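Local coordinates for protein glycosyl transferase (Staphylococcus aureus, PDB 5U02) that belongs to the TarS-type glycosyl transferases and is represented here by a helical linker followed by two C-terminal domains of the immunoglobulin-like E-set kind, at residues L171-R176 and I267-T272; A205-E210 and A245-N250; E227-N232 and Y259-F264. All blocks are in the same frame, centred on the assembly; numbering follows the deposited sequence.

Contact 1 (L171-R176 and I267-T272); sequences LKLHSR and ISLYFT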
ATOM      1  N   LEU A 171       7.039  -1.767   7.715  1.00 26.77           N
ATOM      2  CA  LEU A 171       7.946  -2.583   8.508  1.00 27.36           C
ATOM      3  C   LEU A 171       9.293  -2.643   7.803  1.00 26.52           C
ATOM      4  O   LEU A 171       9.362  -2.945   6.608  1.00 25.85           O
ATOM      5  CB  LEU A 171       7.383  -3.988   8.714  1.00 26.91           C
ATOM      6  CG  LEU A 171       8.111  -4.805   9.777  1.00 26.49           C
ATOM      7  CD1 LEU A 171       8.115  -4.041  11.082  1.00 30.95           C
ATOM      8  CD2 LEU A 171       7.443  -6.148   9.968  1.00 27.01           C
ATOM      9  N   LYS A 172      10.360  -2.352   8.536  1.00 26.95           N
ATOM     10  CA  LYS A 172      11.693  -2.260   7.960  1.00 29.36           C
ATOM     11  C   LYS A 172      12.587  -3.347   8.533  1.00 28.29           C
ATOM     12  O   LYS A 172      12.718  -3.472   9.755  1.00 26.63           O
ATOM     13  CB  LYS A 172      12.306  -0.885   8.222  1.00 28.56           C
ATOM     14  CG  LYS A 172      13.687  -0.695   7.635  1.00 28.33           C
ATOM     15  CD  LYS A 172      14.193   0.702   7.943  1.00 28.29           C
ATOM     16  CE  LYS A 172      15.567   0.945   7.372  1.00 26.97           C
ATOM     17  NZ  LYS A 172      16.035   2.292   7.762  1.00 31.43           N
ATOM     18  N   LEU A 173      13.194  -4.128   7.646  1.00 27.86           N
ATOM     19  CA  LEU A 173      14.285  -5.026   8.000  1.00 26.79           C
ATOM     20  C   LEU A 173      15.583  -4.354   7.571  1.00 27.74           C
ATOM     21  O   LEU A 173      15.735  -3.986   6.404  1.00 33.55           O
ATOM     22  CB  LEU A 173      14.127  -6.390   7.323  1.00 26.57           C
ATOM     23  CG  LEU A 173      12.822  -7.152   7.579  1.00 29.55           C
ATOM     24  CD1 LEU A 173      12.843  -8.532   6.925  1.00 28.17           C
ATOM     25  CD2 LEU A 173      12.538  -7.267   9.073  1.00 27.32           C
ATOM     26  N   HIS A 174      16.498  -4.166   8.514  1.00 26.32           N
ATOM     27  CA  HIS A 174      17.753  -3.470   8.263  1.00 26.46           C
ATOM     28  C   HIS A 174      18.883  -4.402   8.664  1.00 26.03           C
ATOM     29  O   HIS A 174      18.931  -4.856   9.811  1.00 33.35           O
ATOM     30  CB  HIS A 174      17.812  -2.156   9.049  1.00 25.82           C
ATOM     31  CG  HIS A 174      18.601  -1.068   8.379  1.00 29.85           C
ATOM     32  ND1 HIS A 174      18.791   0.173   8.957  1.00 33.60           N
ATOM     33  CD2 HIS A 174      19.248  -1.032   7.187  1.00 34.48           C
ATOM     34  CE1 HIS A 174      19.518   0.923   8.148  1.00 34.04           C
ATOM     35  NE2 HIS A 174      19.810   0.216   7.068  1.00 36.36           N
ATOM     36  N   SER A 175      19.772  -4.714   7.723  1.00 22.42           N
ATOM     37  CA  SER A 175      20.906  -5.564   8.058  1.00 23.09           C
ATOM     38  C   SER A 175      21.774  -4.860   9.089  1.00 26.11           C
ATOM     39  O   SER A 175      21.808  -3.629   9.163  1.00 25.92           O
ATOM     40  CB  SER A 175      21.723  -5.916   6.809  1.00 22.53           C
ATOM     41  OG  SER A 175      22.325  -4.776   6.216  1.00 26.16           O
ATOM     42  N   ARG A 176      22.463  -5.656   9.914  1.00 29.70           N
ATOM     43  CA  ARG A 176      23.240  -5.078  11.009  1.00 26.57           C
ATOM     44  C   ARG A 176      24.287  -4.100  10.491  1.00 29.71           C
ATOM     45  O   ARG A 176      24.556  -3.073  11.126  1.00 34.36           O
ATOM     46  CB  ARG A 176      23.894  -6.185  11.842  1.00 27.05           C
ATOM     47  CG  ARG A 176      24.905  -5.695  12.890  1.00 23.28           C
ATOM     48  CD  ARG A 176      24.223  -4.872  13.973  1.00 23.43           C
ATOM     49  NE  ARG A 176      22.992  -5.492  14.440  1.00 32.70           N
ATOM     50  CZ  ARG A 176      22.924  -6.329  15.473  1.00 29.65           C
ATOM     51  NH1 ARG A 176      24.025  -6.666  16.137  1.00 26.88           N
ATOM     52  NH2 ARG A 176      21.759  -6.853  15.841  1.00 28.97           N
ATOM     53  N   ILE A 267      14.104  -7.062  18.831  1.00 22.69           N
ATOM     54  CA  ILE A 267      13.924  -8.303  18.088  1.00 25.03           C
ATOM     55  C   ILE A 267      14.632  -8.204  16.744  1.00 31.05           C
ATOM     56  O   ILE A 267      14.603  -7.163  16.075  1.00 34.07           O
ATOM     57  CB  ILE A 267      12.427  -8.633  17.923  1.00 21.48           C
ATOM     58  CG1 ILE A 267      12.253 -10.020  17.306  1.00 24.17           C
ATOM     59  CG2 ILE A 267      11.712  -7.568  17.092  1.00 21.83           C
ATOM     60  CD1 ILE A 267      10.839 -10.536  17.381  1.00 25.18           C
ATOM     61  N   SER A 268      15.292  -9.293  16.357  1.00 30.05           N
ATOM     62  CA  SER A 268      15.996  -9.378  15.088  1.00 25.70           C
ATOM     63  C   SER A 268      15.759 -10.755  14.483  1.00 26.21           C
ATOM     64  O   SER A 268      15.203 -11.651  15.124  1.00 26.31           O
ATOM     65  CB  SER A 268      17.495  -9.106  15.265  1.00 26.06           C
ATOM     66  OG  SER A 268      17.719  -7.797  15.764  1.00 26.99           O
ATOM     67  N   LEU A 269      16.177 -10.922  13.230  1.00 29.44           N
ATOM     68  CA  LEU A 269      16.036 -12.182  12.511  1.00 26.93           C
ATOM     69  C   LEU A 269      17.412 -12.686  12.098  1.00 27.53           C
ATOM     70  O   LEU A 269      18.166 -11.970  11.430  1.00 24.39           O
ATOM     71  CB  LEU A 269      15.141 -12.021  11.279  1.00 23.89           C
ATOM     72  CG  LEU A 269      13.802 -11.320  11.530  1.00 24.18           C
ATOM     73  CD1 LEU A 269      12.971 -11.249  10.260  1.00 19.45           C
ATOM     74  CD2 LEU A 269      13.030 -12.021  12.635  1.00 21.26           C
ATOM     75  N   TYR A 270      17.729 -13.919  12.486  1.00 22.88           N
ATOM     76  CA  TYR A 270      18.998 -14.555  12.150  1.00 22.53           C
ATOM     77  C   TYR A 270      18.761 -15.571  11.039  1.00 23.42           C
ATOM     78  O   TYR A 270      17.925 -16.472  11.186  1.00 24.44           O
ATOM     79  CB  TYR A 270      19.607 -15.223  13.384  1.00 22.31           C
ATOM     80  CG  TYR A 270      21.039 -15.680  13.223  1.00 25.50           C
ATOM     81  CD1 TYR A 270      22.089 -14.773  13.277  1.00 29.25           C
ATOM     82  CD2 TYR A 270      21.344 -17.025  13.047  1.00 25.95           C
ATOM     83  CE1 TYR A 270      23.407 -15.192  13.142  1.00 30.79           C
ATOM     84  CE2 TYR A 270      22.658 -17.452  12.909  1.00 23.90           C
ATOM     85  CZ  TYR A 270      23.677 -16.534  12.959  1.00 27.32           C
ATOM     86  OH  TYR A 270      24.976 -16.960  12.826  1.00 32.41           O
ATOM     87  N   PHE A 271      19.499 -15.424   9.940  1.00 24.35           N
ATOM     88  CA  PHE A 271      19.376 -16.271   8.758  1.00 24.59           C
ATOM     89  C   PHE A 271      20.719 -16.940   8.490  1.00 27.87           C
ATOM     90  O   PHE A 271      21.722 -16.253   8.262  1.00 25.34           O
ATOM     91  CB  PHE A 271      18.930 -15.446   7.548  1.00 26.19           C
ATOM     92  CG  PHE A 271      18.681 -16.259   6.309  1.00 27.20           C
ATOM     93  CD1 PHE A 271      17.512 -16.986   6.168  1.00 23.97           C
ATOM     94  CD2 PHE A 271      19.613 -16.287   5.280  1.00 27.98           C
ATOM     95  CE1 PHE A 271      17.277 -17.736   5.027  1.00 28.23           C
ATOM     96  CE2 PHE A 271      19.384 -17.033   4.130  1.00 27.17           C
ATOM     97  CZ  PHE A 271      18.213 -17.758   4.001  1.00 26.80           C
ATOM     98  N   THR A 272      20.741 -18.273   8.522  1.00 26.66           N
ATOM     99  CA  THR A 272      21.988 -19.003   8.335  1.00 27.37           C
ATOM    100  C   THR A 272      21.699 -20.395   7.786  1.00 26.67           C
ATOM    101  O   THR A 272      20.598 -20.935   7.935  1.00 23.64           O
ATOM    102  CB  THR A 272      22.786 -19.102   9.642  1.00 22.81           C
ATOM    103  OG1 THR A 272      24.131 -19.492   9.341  1.00 26.08           O
ATOM    104  CG2 THR A 272      22.166 -20.133  10.574  1.00 16.55           C
TER
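Leu173 and Ser268 mark the nearest approach of the two backbones, 8.5 Å between their CA atoms; strands 168-175 and 267-274 do not pair directly; strand 212-221 lies between them and pairs with both. The apolar half of the contact is a single methyl pair, Leu173 CD2 against Leu269 CD1 at 4.2 Å. Both leucines hold CG opposite the carbonyl carbon (chi1 -56° and -50°), and their side chains meet at about a right angle. Met182 and Trp213 also pack against Leu173. At the strand end the contact turns polar. The Arg176 chain bends at chi2 and again at chi3, which carries its guanidinium back toward Ser268, whose OG lies at the guanidinium edge, near its plane. With Arg176 NH2 and Ser268 OG 4.1 Å apart, the two groups are neighbours rather than bonded partners. Asp214 OD1, on the strand between them, joins them, through a salt bridge to Arg176 NH2 and a hydrogen bond to Ser268 OG. Next-but-one strands thus touch past their common neighbour, by a methyl contact and a shared carboxylate, in the curled antiparallel sheet of a domain assigned to the E-set, immunoglobulin-like class.

Contact 2 (A205-E210 and A245-N250); sequences AYLPKE and ALIHLN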
ATOM      1  N   ALA A 205      14.475 -14.305  -1.538  1.00 31.50           N
ATOM      2  CA  ALA A 205      15.543 -13.940  -2.459  1.00 36.45           C
ATOM      3  C   ALA A 205      16.500 -12.914  -1.867  1.00 34.23           C
ATOM      4  O   ALA A 205      17.650 -12.838  -2.307  1.00 35.38           O
ATOM      5  CB  ALA A 205      14.950 -13.403  -3.764  1.00 36.88           C
ATOM      6  N   TYR A 206      16.056 -12.135  -0.880  1.00 31.52           N
ATOM      7  CA  TYR A 206      16.856 -11.047  -0.332  1.00 28.02           C
ATOM      8  C   TYR A 206      17.542 -11.397   0.983  1.00 28.46           C
ATOM      9  O   TYR A 206      18.575 -10.798   1.301  1.00 26.39           O
ATOM     10  CB  TYR A 206      15.975  -9.804  -0.140  1.00 22.98           C
ATOM     11  CG  TYR A 206      15.174  -9.454  -1.376  1.00 20.82           C
ATOM     12  CD1 TYR A 206      15.811  -9.150  -2.573  1.00 26.59           C
ATOM     13  CD2 TYR A 206      13.789  -9.422  -1.347  1.00 22.21           C
ATOM     14  CE1 TYR A 206      15.090  -8.828  -3.708  1.00 29.05           C
ATOM     15  CE2 TYR A 206      13.053  -9.099  -2.481  1.00 25.75           C
ATOM     16  CZ  TYR A 206      13.712  -8.807  -3.659  1.00 27.04           C
ATOM     17  OH  TYR A 206      12.998  -8.487  -4.789  1.00 27.61           O
ATOM     18  N   LEU A 207      17.002 -12.359   1.732  1.00 28.02           N
ATOM     19  CA  LEU A 207      17.597 -12.755   3.007  1.00 29.86           C
ATOM     20  C   LEU A 207      19.051 -13.219   2.935  1.00 28.53           C
ATOM     21  O   LEU A 207      19.807 -12.900   3.868  1.00 26.55           O
ATOM     22  CB  LEU A 207      16.742 -13.858   3.646  1.00 30.76           C
ATOM     23  CG  LEU A 207      15.481 -13.449   4.400  1.00 26.85           C
ATOM     24  CD1 LEU A 207      14.630 -14.678   4.674  1.00 25.21           C
ATOM     25  CD2 LEU A 207      15.851 -12.755   5.690  1.00 22.52           C
ATOM     26  N   PRO A 208      19.499 -13.985   1.930  1.00 29.97           N
ATOM     27  CA  PRO A 208      20.879 -14.508   1.971  1.00 32.65           C
ATOM     28  C   PRO A 208      21.959 -13.446   2.000  1.00 36.86           C
ATOM     29  O   PRO A 208      23.117 -13.786   2.277  1.00 42.09           O
ATOM     30  CB  PRO A 208      20.987 -15.336   0.683  1.00 33.13           C
ATOM     31  CG  PRO A 208      19.620 -15.620   0.294  1.00 30.54           C
ATOM     32  CD  PRO A 208      18.770 -14.496   0.757  1.00 28.54           C
ATOM     33  N   LYS A 209      21.631 -12.187   1.713  1.00 35.21           N
ATOM     34  CA  LYS A 209      22.663 -11.161   1.612  1.00 34.60           C
ATOM     35  C   LYS A 209      23.359 -10.920   2.941  1.00 31.95           C
ATOM     36  O   LYS A 209      24.544 -10.569   2.963  1.00 37.48           O
ATOM     37  CB  LYS A 209      22.055  -9.859   1.099  1.00 36.14           C
ATOM     38  CG  LYS A 209      21.388  -9.987  -0.252  1.00 39.27           C
ATOM     39  CD  LYS A 209      20.529  -8.767  -0.537  1.00 48.12           C
ATOM     40  CE  LYS A 209      19.996  -8.790  -1.959  1.00 52.43           C
ATOM     41  NZ  LYS A 209      19.231  -7.557  -2.264  1.00 51.78           N
ATOM     42  N   GLU A 210      22.646 -11.078   4.052  1.00 29.58           N
ATOM     43  CA  GLU A 210      23.216 -10.839   5.371  1.00 34.95           C
ATOM     44  C   GLU A 210      22.611 -11.817   6.366  1.00 32.89           C
ATOM     45  O   GLU A 210      21.543 -12.390   6.139  1.00 32.83           O
ATOM     46  CB  GLU A 210      22.985  -9.395   5.846  1.00 38.82           C
ATOM     47  CG  GLU A 210      23.423  -8.312   4.863  1.00 40.30           C
ATOM     48  CD  GLU A 210      24.918  -8.074   4.880  1.00 44.24           C
ATOM     49  OE1 GLU A 210      25.551  -8.320   5.932  1.00 48.61           O
ATOM     50  OE2 GLU A 210      25.456  -7.638   3.840  1.00 45.40           O
ATOM     51  N   ALA A 245      12.172 -21.225  11.666  1.00 26.73           N
ATOM     52  CA  ALA A 245      11.401 -21.592  10.490  1.00 22.12           C
ATOM     53  C   ALA A 245      12.348 -22.125   9.424  1.00 24.46           C
ATOM     54  O   ALA A 245      13.426 -21.561   9.201  1.00 26.28           O
ATOM     55  CB  ALA A 245      10.625 -20.390   9.945  1.00 18.16           C
ATOM     56  N   LEU A 246      11.944 -23.208   8.765  1.00 23.05           N
ATOM     57  CA  LEU A 246      12.759 -23.823   7.726  1.00 23.28           C
ATOM     58  C   LEU A 246      12.526 -23.118   6.395  1.00 24.64           C
ATOM     59  O   LEU A 246      11.380 -22.917   5.981  1.00 27.98           O
ATOM     60  CB  LEU A 246      12.438 -25.311   7.601  1.00 25.14           C
ATOM     61  CG  LEU A 246      13.268 -26.123   6.606  1.00 22.49           C
ATOM     62  CD1 LEU A 246      14.711 -26.236   7.065  1.00 20.89           C
ATOM     63  CD2 LEU A 246      12.650 -27.499   6.406  1.00 22.73           C
ATOM     64  N   ILE A 247      13.617 -22.757   5.727  1.00 25.64           N
ATOM     65  CA  ILE A 247      13.581 -22.076   4.438  1.00 23.65           C
ATOM     66  C   ILE A 247      14.393 -22.893   3.444  1.00 22.08           C
ATOM     67  O   ILE A 247      15.457 -23.418   3.790  1.00 23.21           O
ATOM     68  CB  ILE A 247      14.124 -20.634   4.560  1.00 28.53           C
ATOM     69  CG1 ILE A 247      13.110 -19.754   5.300  1.00 29.61           C
ATOM     70  CG2 ILE A 247      14.477 -20.051   3.194  1.00 30.33           C
ATOM     71  CD1 ILE A 247      13.594 -18.351   5.585  1.00 35.25           C
ATOM     72  N   HIS A 248      13.880 -23.018   2.219  1.00 23.68           N
ATOM     73  CA  HIS A 248      14.522 -23.778   1.154  1.00 27.93           C
ATOM     74  C   HIS A 248      14.826 -22.841  -0.003  1.00 32.70           C
ATOM     75  O   HIS A 248      13.929 -22.160  -0.513  1.00 26.82           O
ATOM     76  CB  HIS A 248      13.635 -24.930   0.672  1.00 30.99           C
ATOM     77  CG  HIS A 248      14.311 -25.868  -0.281  1.00 42.79           C
ATOM     78  ND1 HIS A 248      15.613 -26.289  -0.115  1.00 46.22           N
ATOM     79  CD2 HIS A 248      13.854 -26.491  -1.395  1.00 49.45           C
ATOM     80  CE1 HIS A 248      15.933 -27.121  -1.092  1.00 48.81           C
ATOM     81  NE2 HIS A 248      14.883 -27.260  -1.881  1.00 49.73           N
ATOM     82  N   LEU A 249      16.079 -22.827  -0.437  1.00 36.78           N
ATOM     83  CA  LEU A 249      16.521 -21.801  -1.371  1.00 38.64           C
ATOM     84  C   LEU A 249      17.663 -22.358  -2.206  1.00 41.81           C
ATOM     85  O   LEU A 249      18.742 -22.624  -1.672  1.00 41.05           O
ATOM     86  CB  LEU A 249      16.947 -20.556  -0.610  1.00 40.50           C
ATOM     87  CG  LEU A 249      17.400 -19.356  -1.410  1.00 48.72           C
ATOM     88  CD1 LEU A 249      16.293 -18.875  -2.319  1.00 54.16           C
ATOM     89  CD2 LEU A 249      17.761 -18.298  -0.429  1.00 46.83           C
ATOM     90  N   ASN A 250      17.422 -22.529  -3.506  1.00 47.22           N
ATOM     91  CA  ASN A 250      18.429 -23.008  -4.450  1.00 55.61           C
ATOM     92  C   ASN A 250      19.107 -24.279  -3.935  1.00 54.30           C
ATOM     93  O   ASN A 250      20.317 -24.325  -3.706  1.00 55.26           O
ATOM     94  CB  ASN A 250      19.461 -21.915  -4.747  1.00 61.15           C
ATOM     95  CG  ASN A 250      18.971 -20.910  -5.775  1.00 67.04           C
ATOM     96  OD1 ASN A 250      18.474 -19.837  -5.427  1.00 68.44           O
ATOM     97  ND2 ASN A 250      19.108 -21.255  -7.051  1.00 69.33           N
TER
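Leu207 and Pro208, in the loop 205-210, pack against Ile247 and Leu249 of strand 245-249, forming two apolar pairs. In the inner one, Leu207 CD1 lies 3.9 Å from Ile247 CD1, with the two buried side chains crossing at about a right angle. Ile247 has CG1 opposite the carbonyl carbon (chi1 -72°), and with chi2 extended CD1 is the atom that reaches the leucine. In the outer pair, Pro208 and Leu249 reach for one another tip to tip, and Pro208 CG comes within 3.3 Å of Leu249 CD2, doubtfully short at 2.3 Å resolution; the same methyl is 4.1 Å from Pro208 CD. Leu249 extends CG away from its own backbone N (chi1 -178°), which brings CD2 up to the proline ring. Phe271, from strand 267-274, packs against Leu207, Pro208 and Ile247 and extends the apolar cluster.

Strand 245-249 forms a beta hairpin with strand 252-260, and the contact lays one turn of 3-10 helix, 207-209, over the side of this hairpin in this domain of the E-set, probably immunoglobulin-like, class.

No hydrogen bond crosses the contact; the polar groups are held within the loop or by residues outside it. Weak backbone bonds from Lys209 N to Tyr206 O and from Glu210 N to Leu207 O, each 3.4 Å, shape the loop, and Trp213 NE1 donates to Leu207 O. On the strand side, His248 O accepts a hydrogen bond from Lys204 NZ. Tyr206, whose CB points away from the strand, hydrogen-bonds through OH to Glu154 of a second subunit.

Contact 3 (E227-N232 and Y259-F264); sequences EVRVGN and YFTKDF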
ATOM      1  N   GLU A 227      12.565   6.373  12.498  1.00 47.38           N
ATOM      2  CA  GLU A 227      13.030   4.992  12.498  1.00 44.82           C
ATOM      3  C   GLU A 227      12.939   4.504  13.938  1.00 41.24           C
ATOM      4  O   GLU A 227      13.720   4.932  14.793  1.00 47.84           O
ATOM      5  CB  GLU A 227      14.456   4.896  11.957  1.00 49.92           C
ATOM      6  CG  GLU A 227      14.774   3.601  11.225  1.00 51.72           C
ATOM      7  CD  GLU A 227      16.266   3.419  10.986  1.00 53.67           C
ATOM      8  OE1 GLU A 227      16.650   2.466  10.272  1.00 53.03           O
ATOM      9  OE2 GLU A 227      17.056   4.228  11.519  1.00 53.62           O
ATOM     10  N   VAL A 228      11.976   3.633  14.220  1.00 33.81           N
ATOM     11  CA  VAL A 228      11.748   3.152  15.579  1.00 31.35           C
ATOM     12  C   VAL A 228      12.167   1.690  15.640  1.00 32.02           C
ATOM     13  O   VAL A 228      11.554   0.834  14.988  1.00 29.41           O
ATOM     14  CB  VAL A 228      10.290   3.329  16.020  1.00 27.51           C
ATOM     15  CG1 VAL A 228      10.109   2.787  17.442  1.00 25.87           C
ATOM     16  CG2 VAL A 228       9.894   4.789  15.952  1.00 28.02           C
ATOM     17  N   ARG A 229      13.213   1.407  16.423  1.00 31.09           N
ATOM     18  CA  ARG A 229      13.641   0.034  16.662  1.00 30.98           C
ATOM     19  C   ARG A 229      12.651  -0.634  17.605  1.00 33.83           C
ATOM     20  O   ARG A 229      12.248  -0.041  18.611  1.00 34.11           O
ATOM     21  CB  ARG A 229      15.061   0.019  17.241  1.00 31.00           C
ATOM     22  CG  ARG A 229      15.647  -1.362  17.481  1.00 33.20           C
ATOM     23  CD  ARG A 229      16.414  -1.816  16.255  1.00 27.60           C
ATOM     24  NE  ARG A 229      17.202  -3.013  16.471  1.00 27.24           N
ATOM     25  CZ  ARG A 229      16.700  -4.245  16.445  1.00 26.52           C
ATOM     26  NH1 ARG A 229      15.403  -4.436  16.237  1.00 20.81           N
ATOM     27  NH2 ARG A 229      17.482  -5.307  16.645  1.00 26.09           N
ATOM     28  N   VAL A 230      12.226  -1.850  17.265  1.00 30.99           N
ATOM     29  CA  VAL A 230      11.101  -2.466  17.955  1.00 33.68           C
ATOM     30  C   VAL A 230      11.533  -3.759  18.631  1.00 27.84           C
ATOM     31  O   VAL A 230      12.498  -4.417  18.223  1.00 26.28           O
ATOM     32  CB  VAL A 230       9.914  -2.727  17.001  1.00 38.84           C
ATOM     33  CG1 VAL A 230       9.456  -1.429  16.348  1.00 40.36           C
ATOM     34  CG2 VAL A 230      10.281  -3.757  15.956  1.00 39.66           C
ATOM     35  N   GLY A 231      10.797  -4.119  19.679  1.00 21.41           N
ATOM     36  CA  GLY A 231      10.993  -5.383  20.356  1.00 18.04           C
ATOM     37  C   GLY A 231      11.133  -5.263  21.858  1.00 20.69           C
ATOM     38  O   GLY A 231      10.678  -6.147  22.589  1.00 24.47           O
ATOM     39  N   ASN A 232      11.754  -4.178  22.337  1.00 20.92           N
ATOM     40  CA  ASN A 232      12.036  -4.054  23.764  1.00 26.38           C
ATOM     41  C   ASN A 232      10.771  -3.842  24.585  1.00 31.92           C
ATOM     42  O   ASN A 232      10.759  -4.168  25.778  1.00 36.05           O
ATOM     43  CB  ASN A 232      13.046  -2.923  24.011  1.00 29.96           C
ATOM     44  CG  ASN A 232      12.491  -1.546  23.681  1.00 35.64           C
ATOM     45  OD1 ASN A 232      12.035  -0.826  24.568  1.00 43.08           O
ATOM     46  ND2 ASN A 232      12.537  -1.170  22.409  1.00 35.97           N
ATOM     47  N   TYR A 259      15.023 -13.632  17.428  1.00 21.24           N
ATOM     48  CA  TYR A 259      15.676 -13.575  18.729  1.00 21.22           C
ATOM     49  C   TYR A 259      15.727 -12.123  19.169  1.00 22.21           C
ATOM     50  O   TYR A 259      15.406 -11.209  18.404  1.00 23.55           O
ATOM     51  CB  TYR A 259      17.082 -14.187  18.686  1.00 21.85           C
ATOM     52  CG  TYR A 259      18.048 -13.372  17.858  1.00 22.87           C
ATOM     53  CD1 TYR A 259      17.990 -13.399  16.472  1.00 22.86           C
ATOM     54  CD2 TYR A 259      19.013 -12.573  18.454  1.00 26.23           C
ATOM     55  CE1 TYR A 259      18.863 -12.644  15.694  1.00 25.22           C
ATOM     56  CE2 TYR A 259      19.894 -11.819  17.686  1.00 24.95           C
ATOM     57  CZ  TYR A 259      19.818 -11.859  16.310  1.00 27.06           C
ATOM     58  OH  TYR A 259      20.703 -11.102  15.566  1.00 30.01           O
ATOM     59  N   PHE A 260      16.149 -11.925  20.413  1.00 21.74           N
ATOM     60  CA  PHE A 260      16.171 -10.617  21.047  1.00 24.15           C
ATOM     61  C   PHE A 260      17.602 -10.261  21.411  1.00 26.54           C
ATOM     62  O   PHE A 260      18.342 -11.098  21.938  1.00 28.75           O
ATOM     63  CB  PHE A 260      15.264 -10.606  22.279  1.00 22.57           C
ATOM     64  CG  PHE A 260      13.827 -10.901  21.958  1.00 23.92           C
ATOM     65  CD1 PHE A 260      12.986  -9.899  21.503  1.00 23.03           C
ATOM     66  CD2 PHE A 260      13.327 -12.187  22.073  1.00 21.83           C
ATOM     67  CE1 PHE A 260      11.664 -10.173  21.185  1.00 25.67           C
ATOM     68  CE2 PHE A 260      12.009 -12.464  21.765  1.00 21.93           C
ATOM     69  CZ  PHE A 260      11.174 -11.456  21.323  1.00 22.96           C
ATOM     70  N   THR A 261      17.986  -9.023  21.122  1.00 26.72           N
ATOM     71  CA  THR A 261      19.373  -8.617  21.249  1.00 28.29           C
ATOM     72  C   THR A 261      19.759  -8.450  22.713  1.00 32.83           C
ATOM     73  O   THR A 261      18.925  -8.203  23.587  1.00 26.59           O
ATOM     74  CB  THR A 261      19.627  -7.315  20.489  1.00 28.94           C
ATOM     75  OG1 THR A 261      18.753  -6.289  20.982  1.00 25.14           O
ATOM     76  CG2 THR A 261      19.390  -7.519  19.000  1.00 26.02           C
ATOM     77  N   LYS A 262      21.060  -8.579  22.964  1.00 39.16           N
ATOM     78  CA  LYS A 262      21.572  -8.570  24.325  1.00 37.54           C
ATOM     79  C   LYS A 262      21.553  -7.172  24.928  1.00 34.53           C
ATOM     80  O   LYS A 262      21.211  -7.006  26.105  1.00 29.89           O
ATOM     81  CB  LYS A 262      22.992  -9.131  24.343  1.00 37.45           C
ATOM     82  CG  LYS A 262      23.444  -9.582  25.707  1.00 39.43           C
ATOM     83  CD  LYS A 262      22.477 -10.620  26.234  1.00 44.22           C
ATOM     84  CE  LYS A 262      22.859 -11.086  27.617  1.00 50.02           C
ATOM     85  NZ  LYS A 262      21.713 -11.776  28.267  1.00 51.88           N
ATOM     86  N   ASP A 263      21.915  -6.158  24.138  1.00 33.22           N
ATOM     87  CA  ASP A 263      22.131  -4.829  24.695  1.00 32.43           C
ATOM     88  C   ASP A 263      20.822  -4.120  25.019  1.00 33.45           C
ATOM     89  O   ASP A 263      20.709  -3.493  26.078  1.00 39.66           O
ATOM     90  CB  ASP A 263      22.976  -3.982  23.740  1.00 31.15           C
ATOM     91  CG  ASP A 263      22.453  -3.995  22.316  1.00 34.23           C
ATOM     92  OD1 ASP A 263      21.301  -4.422  22.087  1.00 39.51           O
ATOM     93  OD2 ASP A 263      23.195  -3.554  21.417  1.00 36.88           O
ATOM     94  N   PHE A 264      19.821  -4.196  24.132  1.00 27.80           N
ATOM     95  CA  PHE A 264      18.591  -3.437  24.332  1.00 30.39           C
ATOM     96  C   PHE A 264      17.327  -4.267  24.150  1.00 30.92           C
ATOM     97  O   PHE A 264      16.233  -3.692  24.106  1.00 34.68           O
ATOM     98  CB  PHE A 264      18.547  -2.219  23.401  1.00 27.52           C
ATOM     99  CG  PHE A 264      19.674  -1.261  23.625  1.00 32.89           C
ATOM    100  CD1 PHE A 264      19.696  -0.449  24.747  1.00 36.88           C
ATOM    101  CD2 PHE A 264      20.724  -1.184  22.726  1.00 35.76           C
ATOM    102  CE1 PHE A 264      20.744   0.431  24.963  1.00 37.48           C
ATOM    103  CE2 PHE A 264      21.775  -0.309  22.937  1.00 36.23           C
ATOM    104  CZ  PHE A 264      21.783   0.500  24.053  1.00 36.21           C
TER
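Arg229 and Thr261 approach from opposite directions and make the main side-chain contact, a polar end against a methyl: Arg229 NH2 is 3.8 Å from Thr261 CG2, which meets the guanidinium obliquely. The arginine leaves the strand with CG opposite the backbone N and then bends at chi2 (91°) to bring its head across. Thr261 holds OG1 between its backbone N and carbonyl carbon, which turns CG2 to the arginine while OG1 accepts a hydrogen bond from Asn266 N. The guanidinium finds its polar partners elsewhere, with NH1 bonded to Ile267 O and NH2 in a salt bridge with Asp214 OD1.

The other approaches use backbone oxygens against carbon. Phe264 O sits 3.3 Å from Asn232 CB, where the loops following the two strands come together. Gly231 O lies 4.4 Å from Phe260 CE1, oblique to the ring. At phi 130° and psi -35°, Gly231 has a backbone conformation in which a side chain would run into the preceding carbonyl, and the chain turns there just after strand 224-229. Arg234 ties this place together, since its NH1 donates to Gly231 O while its guanidinium makes a cation-pi interaction with the Phe260 ring.

No hydrogen bond crosses between the segments. Asp263 OD1, at 6.7 Å from Arg229 NH2, is too distant for a salt bridge and could add at most a weak, long-range attraction. The chemistry therefore implies a surface contact of van der Waals touches, with the Arg229 head held by Asp214 of strand 212-221 and Ile267 O, and Thr261 OG1 by Asn266 N.

All three contacts reach one curled antiparallel sheet, and strand 267-274 relates them. Contact 1 is the buried one; contact 3 lies at the surface where strands give way to loops, and contact 2 is partly buried at the side of the hairpin 245-260. Contacts 1 and 2 also meet where Ser175 CB is 3.5 Å from Glu210 CG. Contacts 1 and 3 are joined by charge, with Lys172 NZ bridged to Glu227 OE1 at 2.6 Å, and Asp214 serves arginines of both. Contacts 2 and 3 do not meet, their nearest atoms being about 9 Å apart. The chemistry varies with place: mixed in buried contact 1, apolar in contact 2, and chiefly polar groups against carbon at the surface in contact 3.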